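Local coordinates for fibronectin type III domain-containing protein (Simiduia agarivorans, PDB 6P2K) that probably hydrolyses the glucan backbone of xyloglucan-type plant polysaccharides as the glycoside hydrolase family 74 beta-propeller part of a longer protein, and binds zinc ions, at residues D452-W457 against A522-F527; T461-A466 against E537-A542. One frame throughout, in Å; residues are numbered along the deposited sequence.

Contact 1: residues D452-W457 against A522-F527. With PE3 (3,6,9,12,15,18,21,24,27,30,33,36,39-tridecaoxahentetracontane-1,41-diol), chain V.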
ATOM      1  N   ASP B 452       7.854  28.470  -9.512  1.00 20.37           N
ATOM      2  CA  ASP B 452       7.486  28.208 -10.900  1.00 20.51           C
ATOM      3  C   ASP B 452       6.890  26.807 -10.978  1.00 19.10           C
ATOM      4  O   ASP B 452       6.889  26.058  -9.999  1.00 19.57           O
ATOM      5  CB  ASP B 452       8.691  28.355 -11.841  1.00 22.08           C
ATOM      6  CG  ASP B 452       8.296  28.850 -13.229  1.00 25.08           C
ATOM      7  OD1 ASP B 452       7.102  28.738 -13.591  1.00 23.95           O
ATOM      8  OD2 ASP B 452       9.183  29.348 -13.961  1.00 22.03           O
ATOM      9  N   ILE B 453       6.369  26.463 -12.155  1.00 20.33           N
ATOM     10  CA  ILE B 453       5.772  25.152 -12.406  1.00 22.81           C
ATOM     11  C   ILE B 453       6.589  24.449 -13.480  1.00 20.78           C
ATOM     12  O   ILE B 453       6.734  24.966 -14.594  1.00 22.11           O
ATOM     13  CB  ILE B 453       4.298  25.256 -12.835  1.00 21.80           C
ATOM     14  CG1 ILE B 453       3.512  26.161 -11.882  1.00 18.69           C
ATOM     15  CG2 ILE B 453       3.669  23.866 -12.908  1.00 16.31           C
ATOM     16  CD1 ILE B 453       3.355  25.603 -10.479  1.00 16.13           C
ATOM     17  N   ALA B 454       7.106  23.264 -13.152  1.00 19.47           N
ATOM     18  CA  ALA B 454       7.895  22.448 -14.063  1.00 18.95           C
ATOM     19  C   ALA B 454       7.102  21.207 -14.476  1.00 24.34           C
ATOM     20  O   ALA B 454       5.899  21.091 -14.211  1.00 21.92           O
ATOM     21  CB  ALA B 454       9.229  22.072 -13.413  1.00 16.59           C
ATOM     22  N   ASP B 455       7.790  20.258 -15.112  1.00 25.04           N
ATOM     23  CA  ASP B 455       7.154  19.066 -15.670  1.00 27.25           C
ATOM     24  C   ASP B 455       8.039  17.856 -15.390  1.00 27.68           C
ATOM     25  O   ASP B 455       9.134  17.745 -15.948  1.00 27.34           O
ATOM     26  CB  ASP B 455       6.921  19.230 -17.170  1.00 34.91           C
ATOM     27  CG  ASP B 455       6.637  17.918 -17.860  1.00 44.03           C
ATOM     28  OD1 ASP B 455       5.704  17.220 -17.423  1.00 44.02           O
ATOM     29  OD2 ASP B 455       7.346  17.584 -18.834  1.00 48.98           O
ATOM     30  N   ALA B 456       7.560  16.946 -14.543  1.00 21.68           N
ATOM     31  CA  ALA B 456       8.295  15.736 -14.174  1.00 22.35           C
ATOM     32  C   ALA B 456       7.568  14.524 -14.752  1.00 21.26           C
ATOM     33  O   ALA B 456       6.617  14.015 -14.150  1.00 24.82           O
ATOM     34  CB  ALA B 456       8.438  15.629 -12.658  1.00 21.21           C
ATOM     35  N   TRP B 457       8.032  14.059 -15.912  1.00 15.89           N
ATOM     36  CA  TRP B 457       7.441  12.907 -16.594  1.00 21.39           C
ATOM     37  C   TRP B 457       5.941  13.098 -16.812  1.00 22.50           C
ATOM     38  O   TRP B 457       5.148  12.168 -16.660  1.00 25.21           O
ATOM     39  CB  TRP B 457       7.699  11.605 -15.828  1.00 22.90           C
ATOM     40  CG  TRP B 457       9.132  11.324 -15.467  1.00 27.98           C
ATOM     41  CD1 TRP B 457       9.616  11.052 -14.218  1.00 29.46           C
ATOM     42  CD2 TRP B 457      10.257  11.246 -16.356  1.00 26.57           C
ATOM     43  NE1 TRP B 457      10.968  10.821 -14.273  1.00 27.82           N
ATOM     44  CE2 TRP B 457      11.387  10.937 -15.572  1.00 25.54           C
ATOM     45  CE3 TRP B 457      10.419  11.413 -17.737  1.00 29.20           C
ATOM     46  CZ2 TRP B 457      12.662  10.793 -16.120  1.00 28.12           C
ATOM     47  CZ3 TRP B 457      11.687  11.272 -18.280  1.00 30.41           C
ATOM     48  CH2 TRP B 457      12.792  10.963 -17.471  1.00 28.27           C
ATOM     49  N   ALA B 522      10.635  20.446 -18.507  1.00 20.06           N
ATOM     50  CA  ALA B 522      11.395  19.596 -17.601  1.00 17.95           C
ATOM     51  C   ALA B 522      12.714  20.234 -17.188  1.00 17.11           C
ATOM     52  O   ALA B 522      13.324  19.791 -16.208  1.00 19.74           O
ATOM     53  CB  ALA B 522      11.656  18.234 -18.248  1.00 19.04           C
ATOM     54  N   LYS B 523      13.157  21.262 -17.905  1.00 17.73           N
ATOM     55  CA  LYS B 523      14.443  21.908 -17.673  1.00 20.86           C
ATOM     56  C   LYS B 523      14.245  23.154 -16.819  1.00 21.21           C
ATOM     57  O   LYS B 523      13.386  23.988 -17.125  1.00 19.29           O
ATOM     58  CB  LYS B 523      15.099  22.272 -19.007  1.00 21.82           C
ATOM     59  CG  LYS B 523      16.369  23.100 -18.898  1.00 20.01           C
ATOM     60  CD  LYS B 523      17.109  23.137 -20.235  1.00 21.80           C
ATOM     61  CE  LYS B 523      17.579  21.746 -20.641  1.00 21.80           C
ATOM     62  NZ  LYS B 523      18.242  21.735 -21.981  1.00 20.18           N
ATOM     63  N   VAL B 524      15.037  23.277 -15.752  1.00 20.67           N
ATOM     64  CA  VAL B 524      14.887  24.355 -14.777  1.00 19.26           C
ATOM     65  C   VAL B 524      16.223  25.068 -14.611  1.00 20.54           C
ATOM     66  O   VAL B 524      17.257  24.417 -14.427  1.00 21.35           O
ATOM     67  CB  VAL B 524      14.390  23.829 -13.414  1.00 15.86           C
ATOM     68  CG1 VAL B 524      14.083  24.993 -12.478  1.00 16.80           C
ATOM     69  CG2 VAL B 524      13.159  22.939 -13.590  1.00 15.51           C
ATOM     70  N   PHE B 525      16.197  26.402 -14.663  1.00 18.90           N
ATOM     71  CA  PHE B 525      17.369  27.240 -14.448  1.00 18.80           C
ATOM     72  C   PHE B 525      17.291  27.909 -13.080  1.00 22.43           C
ATOM     73  O   PHE B 525      16.202  28.191 -12.572  1.00 22.00           O
ATOM     74  CB  PHE B 525      17.491  28.330 -15.519  1.00 18.92           C
ATOM     75  CG  PHE B 525      17.703  27.808 -16.910  1.00 21.25           C
ATOM     76  CD1 PHE B 525      18.980  27.551 -17.381  1.00 18.23           C
ATOM     77  CD2 PHE B 525      16.624  27.601 -17.757  1.00 21.35           C
ATOM     78  CE1 PHE B 525      19.177  27.078 -18.668  1.00 22.55           C
ATOM     79  CE2 PHE B 525      16.815  27.131 -19.047  1.00 18.97           C
ATOM     80  CZ  PHE B 525      18.091  26.867 -19.502  1.00 19.67           C
ATOM     81  N   MET B 526      18.460  28.182 -12.497  1.00 19.96           N
ATOM     82  CA  MET B 526      18.540  28.888 -11.226  1.00 20.00           C
ATOM     83  C   MET B 526      19.898  29.574 -11.124  1.00 19.28           C
ATOM     84  O   MET B 526      20.903  29.057 -11.617  1.00 20.61           O
ATOM     85  CB  MET B 526      18.330  27.936 -10.042  1.00 17.58           C
ATOM     86  CG  MET B 526      19.378  26.829  -9.939  1.00 18.83           C
ATOM     87  SD  MET B 526      18.672  25.211  -9.542  1.00 26.02           S
ATOM     88  CE  MET B 526      17.784  24.839 -11.058  1.00 22.68           C
ATOM     89  N   PHE B 527      19.919  30.745 -10.489  1.00 19.07           N
ATOM     90  CA  PHE B 527      21.153  31.502 -10.293  1.00 16.45           C
ATOM     91  C   PHE B 527      21.434  31.594  -8.799  1.00 18.56           C
ATOM     92  O   PHE B 527      20.672  32.216  -8.056  1.00 21.83           O
ATOM     93  CB  PHE B 527      21.072  32.894 -10.920  1.00 14.34           C
ATOM     94  CG  PHE B 527      22.420  33.495 -11.240  1.00 16.00           C
ATOM     95  CD1 PHE B 527      23.297  33.860 -10.226  1.00 17.43           C
ATOM     96  CD2 PHE B 527      22.817  33.676 -12.556  1.00 17.11           C
ATOM     97  CE1 PHE B 527      24.545  34.401 -10.522  1.00 18.68           C
ATOM     98  CE2 PHE B 527      24.054  34.219 -12.862  1.00 18.50           C
ATOM     99  CZ  PHE B 527      24.923  34.580 -11.842  1.00 18.64           C
TER
HETATM  100  O43 PE3 V 807       1.929  18.418 -17.201  1.00 71.35           O
HETATM  101  C42 PE3 V 807       2.597  19.514 -17.829  1.00 69.00           C
HETATM  102  C41 PE3 V 807       2.863  20.618 -16.803  1.00 67.70           C
HETATM  103  O40 PE3 V 807       3.524  21.689 -17.487  1.00 68.96           O
HETATM  104  C39 PE3 V 807       3.794  22.780 -16.599  1.00 68.17           C
HETATM  105  C38 PE3 V 807       4.498  23.881 -17.382  1.00 68.47           C
HETATM  106  O37 PE3 V 807       3.658  24.328 -18.462  1.00 69.22           O
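The Asp455 carboxylate has a bound polyether obliquely off one face and the Ala522 methyl obliquely on the opposite side. Its OD1 faces the PE3 chain, 3.9 Å from PE3 C42, and OD2 lies 4.4 Å from Ala522 CB. CG is anti to the backbone N (chi1 164°) and beside the carbonyl carbon, which leaves OD2 and the carbonyl O of this residue both on the Ala522 side. The carbonyl makes its own contact: Asp455 O is 3.4 Å from Ala522 CA, a CA-H...O approach with an angle of 134° at the hydrogen. OD1 also takes a weak hydrogen bond from Gly458 N. One step back along the strand, Ala454 CB meets one branch of Val524, CG2, at 4.0 Å, a purely apolar pair. The polyether comes close here too, with PE3 C39 3.6 Å from Ala454 O. Further back, Asp452 OD1 accepts from Ile453 N at 2.8 Å, on the anti side and 30° out of the carboxylate plane, and OD2 is bonded to Val516 N. No hydrogen bond joins 452-457 to 522-527. Strands 447-456 and 524-528 belong to two successive four-stranded antiparallel sheets, and the contact, made here by small side chains, joins adjoining blades of a seven-bladed beta-propeller, the fold of family 74.

Contact 2: residues T461-A466 against E537-A542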
ATOM      1  N   THR B 461       4.826  20.121 -11.621  1.00 19.70           N
ATOM      2  CA  THR B 461       5.631  20.079 -10.409  1.00 17.04           C
ATOM      3  C   THR B 461       6.060  21.488 -10.035  1.00 21.57           C
ATOM      4  O   THR B 461       6.752  22.156 -10.812  1.00 16.61           O
ATOM      5  CB  THR B 461       6.857  19.183 -10.608  1.00 16.29           C
ATOM      6  OG1 THR B 461       6.428  17.873 -11.000  1.00 20.28           O
ATOM      7  CG2 THR B 461       7.676  19.089  -9.327  1.00 17.73           C
ATOM      8  N   VAL B 462       5.655  21.933  -8.842  1.00 16.79           N
ATOM      9  CA  VAL B 462       6.112  23.212  -8.321  1.00 17.22           C
ATOM     10  C   VAL B 462       7.605  23.132  -8.041  1.00 17.38           C
ATOM     11  O   VAL B 462       8.097  22.131  -7.507  1.00 20.57           O
ATOM     12  CB  VAL B 462       5.339  23.577  -7.041  1.00 18.55           C
ATOM     13  CG1 VAL B 462       5.419  25.077  -6.770  1.00 15.01           C
ATOM     14  CG2 VAL B 462       3.897  23.101  -7.126  1.00 14.59           C
ATOM     15  N   VAL B 463       8.337  24.181  -8.408  1.00 13.55           N
ATOM     16  CA  VAL B 463       9.730  24.354  -8.013  1.00 18.50           C
ATOM     17  C   VAL B 463       9.838  25.662  -7.245  1.00 17.90           C
ATOM     18  O   VAL B 463       9.149  26.637  -7.566  1.00 16.18           O
ATOM     19  CB  VAL B 463      10.694  24.345  -9.219  1.00 18.24           C
ATOM     20  CG1 VAL B 463      10.612  23.020  -9.947  1.00 18.05           C
ATOM     21  CG2 VAL B 463      10.394  25.502 -10.172  1.00 17.43           C
ATOM     22  N   ALA B 464      10.687  25.682  -6.219  1.00 15.86           N
ATOM     23  CA  ALA B 464      10.767  26.848  -5.354  1.00 17.33           C
ATOM     24  C   ALA B 464      12.164  27.001  -4.775  1.00 18.16           C
ATOM     25  O   ALA B 464      12.823  26.014  -4.432  1.00 16.31           O
ATOM     26  CB  ALA B 464       9.745  26.761  -4.211  1.00 15.69           C
ATOM     27  N   GLN B 465      12.608  28.249  -4.688  1.00 17.32           N
ATOM     28  CA  GLN B 465      13.687  28.622  -3.786  1.00 19.44           C
ATOM     29  C   GLN B 465      13.074  28.825  -2.405  1.00 19.96           C
ATOM     30  O   GLN B 465      12.219  29.699  -2.229  1.00 22.56           O
ATOM     31  CB  GLN B 465      14.380  29.888  -4.291  1.00 17.68           C
ATOM     32  CG  GLN B 465      14.992  30.781  -3.217  1.00 19.31           C
ATOM     33  CD  GLN B 465      16.135  30.111  -2.478  1.00 23.05           C
ATOM     34  OE1 GLN B 465      16.852  29.281  -3.040  1.00 20.71           O
ATOM     35  NE2 GLN B 465      16.313  30.472  -1.211  1.00 21.83           N
ATOM     36  N   ALA B 466      13.466  27.997  -1.437  1.00 15.76           N
ATOM     37  CA  ALA B 466      12.836  28.018  -0.120  1.00 16.51           C
ATOM     38  C   ALA B 466      13.878  27.747   0.951  1.00 18.08           C
ATOM     39  O   ALA B 466      14.600  26.749   0.878  1.00 17.63           O
ATOM     40  CB  ALA B 466      11.708  26.984  -0.027  1.00 12.62           C
ATOM     41  N   GLU B 537      18.724  19.587 -15.846  1.00 23.93           N
ATOM     42  CA  GLU B 537      18.437  19.244 -17.236  1.00 27.69           C
ATOM     43  C   GLU B 537      17.058  18.610 -17.379  1.00 25.36           C
ATOM     44  O   GLU B 537      16.311  18.933 -18.310  1.00 23.19           O
ATOM     45  CB  GLU B 537      19.521  18.308 -17.771  1.00 35.25           C
ATOM     46  CG  GLU B 537      19.236  17.745 -19.151  1.00 46.17           C
ATOM     47  CD  GLU B 537      19.654  18.693 -20.256  1.00 54.59           C
ATOM     48  OE1 GLU B 537      19.018  18.678 -21.335  1.00 56.81           O
ATOM     49  OE2 GLU B 537      20.623  19.454 -20.044  1.00 58.50           O
ATOM     50  N   ASP B 538      16.704  17.711 -16.463  1.00 22.89           N
ATOM     51  CA  ASP B 538      15.403  17.048 -16.489  1.00 22.70           C
ATOM     52  C   ASP B 538      14.993  16.809 -15.044  1.00 20.32           C
ATOM     53  O   ASP B 538      15.613  15.994 -14.354  1.00 18.07           O
ATOM     54  CB  ASP B 538      15.466  15.737 -17.272  1.00 26.39           C
ATOM     55  CG  ASP B 538      14.096  15.113 -17.484  1.00 31.82           C
ATOM     56  OD1 ASP B 538      13.363  14.904 -16.492  1.00 34.19           O
ATOM     57  OD2 ASP B 538      13.750  14.826 -18.649  1.00 38.21           O
ATOM     58  N   ILE B 539      13.955  17.512 -14.587  1.00 18.07           N
ATOM     59  CA  ILE B 539      13.575  17.414 -13.185  1.00 19.27           C
ATOM     60  C   ILE B 539      12.945  16.063 -12.863  1.00 23.42           C
ATOM     61  O   ILE B 539      13.002  15.614 -11.713  1.00 22.69           O
ATOM     62  CB  ILE B 539      12.641  18.575 -12.801  1.00 21.80           C
ATOM     63  CG1 ILE B 539      12.403  18.580 -11.289  1.00 22.33           C
ATOM     64  CG2 ILE B 539      11.326  18.487 -13.572  1.00 19.62           C
ATOM     65  CD1 ILE B 539      11.620  19.757 -10.802  1.00 24.07           C
ATOM     66  N   GLY B 540      12.358  15.388 -13.854  1.00 24.91           N
ATOM     67  CA  GLY B 540      11.886  14.033 -13.619  1.00 24.87           C
ATOM     68  C   GLY B 540      13.017  13.084 -13.269  1.00 23.42           C
ATOM     69  O   GLY B 540      12.901  12.272 -12.347  1.00 22.92           O
ATOM     70  N   ARG B 541      14.131  13.179 -13.998  1.00 23.21           N
ATOM     71  CA  ARG B 541      15.295  12.352 -13.691  1.00 28.61           C
ATOM     72  C   ARG B 541      15.848  12.671 -12.307  1.00 23.65           C
ATOM     73  O   ARG B 541      16.230  11.766 -11.557  1.00 22.80           O
ATOM     74  CB  ARG B 541      16.366  12.554 -14.762  1.00 32.18           C
ATOM     75  CG  ARG B 541      17.577  11.658 -14.624  1.00 37.07           C
ATOM     76  CD  ARG B 541      18.397  11.676 -15.903  1.00 40.48           C
ATOM     77  NE  ARG B 541      19.468  10.683 -15.885  1.00 45.72           N
ATOM     78  CZ  ARG B 541      20.762  10.981 -15.939  1.00 50.04           C
ATOM     79  NH1 ARG B 541      21.152  12.247 -16.018  1.00 47.08           N
ATOM     80  NH2 ARG B 541      21.667  10.012 -15.917  1.00 54.86           N
ATOM     81  N   ALA B 542      15.902  13.957 -11.951  1.00 18.12           N
ATOM     82  CA  ALA B 542      16.345  14.328 -10.611  1.00 17.51           C
ATOM     83  C   ALA B 542      15.423  13.742  -9.550  1.00 22.68           C
ATOM     84  O   ALA B 542      15.880  13.330  -8.476  1.00 23.54           O
ATOM     85  CB  ALA B 542      16.412  15.849 -10.482  1.00 15.99           C
TER
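Ile539 reaches strand 459-467 with its outermost carbon: CD1 touches Val463 CG1 at 3.5 Å and approaches Thr461 CG2 more loosely, at 4.3 Å. The isoleucine is fully extended, CG1 anti to the backbone N (chi1 -172°) and CD1 carrying on in the same line (chi2 174°), and this length lets it span the gap, since the nearest CA atoms, Thr461 and Ile539, are 8.8 Å apart. Val463 meets it at an oblique angle with one branch; its side chain also rests on Ala454, and Leu496 packs against Ile539. The start of a helix in one blade's connection thus reaches the neighbouring blade of the propeller: helix 539-547 lies in the connection between strands 532-536 and 555-559 of the following blade. Behind Ile539, Asp538 holds the N-cap position. Its OD1 accepts from Arg541 N at 3.1 Å, the donor lying above the carboxylate plane, and more weakly from Gly540 N at 2.9 Å, where the angle is a bent 117°. The first helical turn is closed by Ala542 N on Asp538 O, 3.2 Å, and the Ile539 backbone is hydrogen-bonded to Ala522. On the strand side, the hydroxyl OG1 of Thr461 is bonded to Val459 O.

How the contacts relate
The two contacts lie about 5 Å apart, centre to centre, and both join one propeller blade to the next. Their first segments are neighbouring strands of a single sheet, with probable backbone hydrogen bonds from Ala454 N to Thr461 O, 2.6 Å, and from Val463 N to Asp452 O, 2.9 Å. Contact 2 is apolar across its interface, its polar bonds lying within the helix start; contact 1 mixes methyl packing with a carbonyl and a carboxylate beside a bound polyether. Both are largely buried, but contact 1 runs into partly exposed Asp455 and Trp457; the Trp457 ring makes a cation-pi contact with Arg548 and an edge-to-face one with Tyr545, both of the second subunit. Ile539 CG2 also packs on Asp455 O, 3.3 Å away.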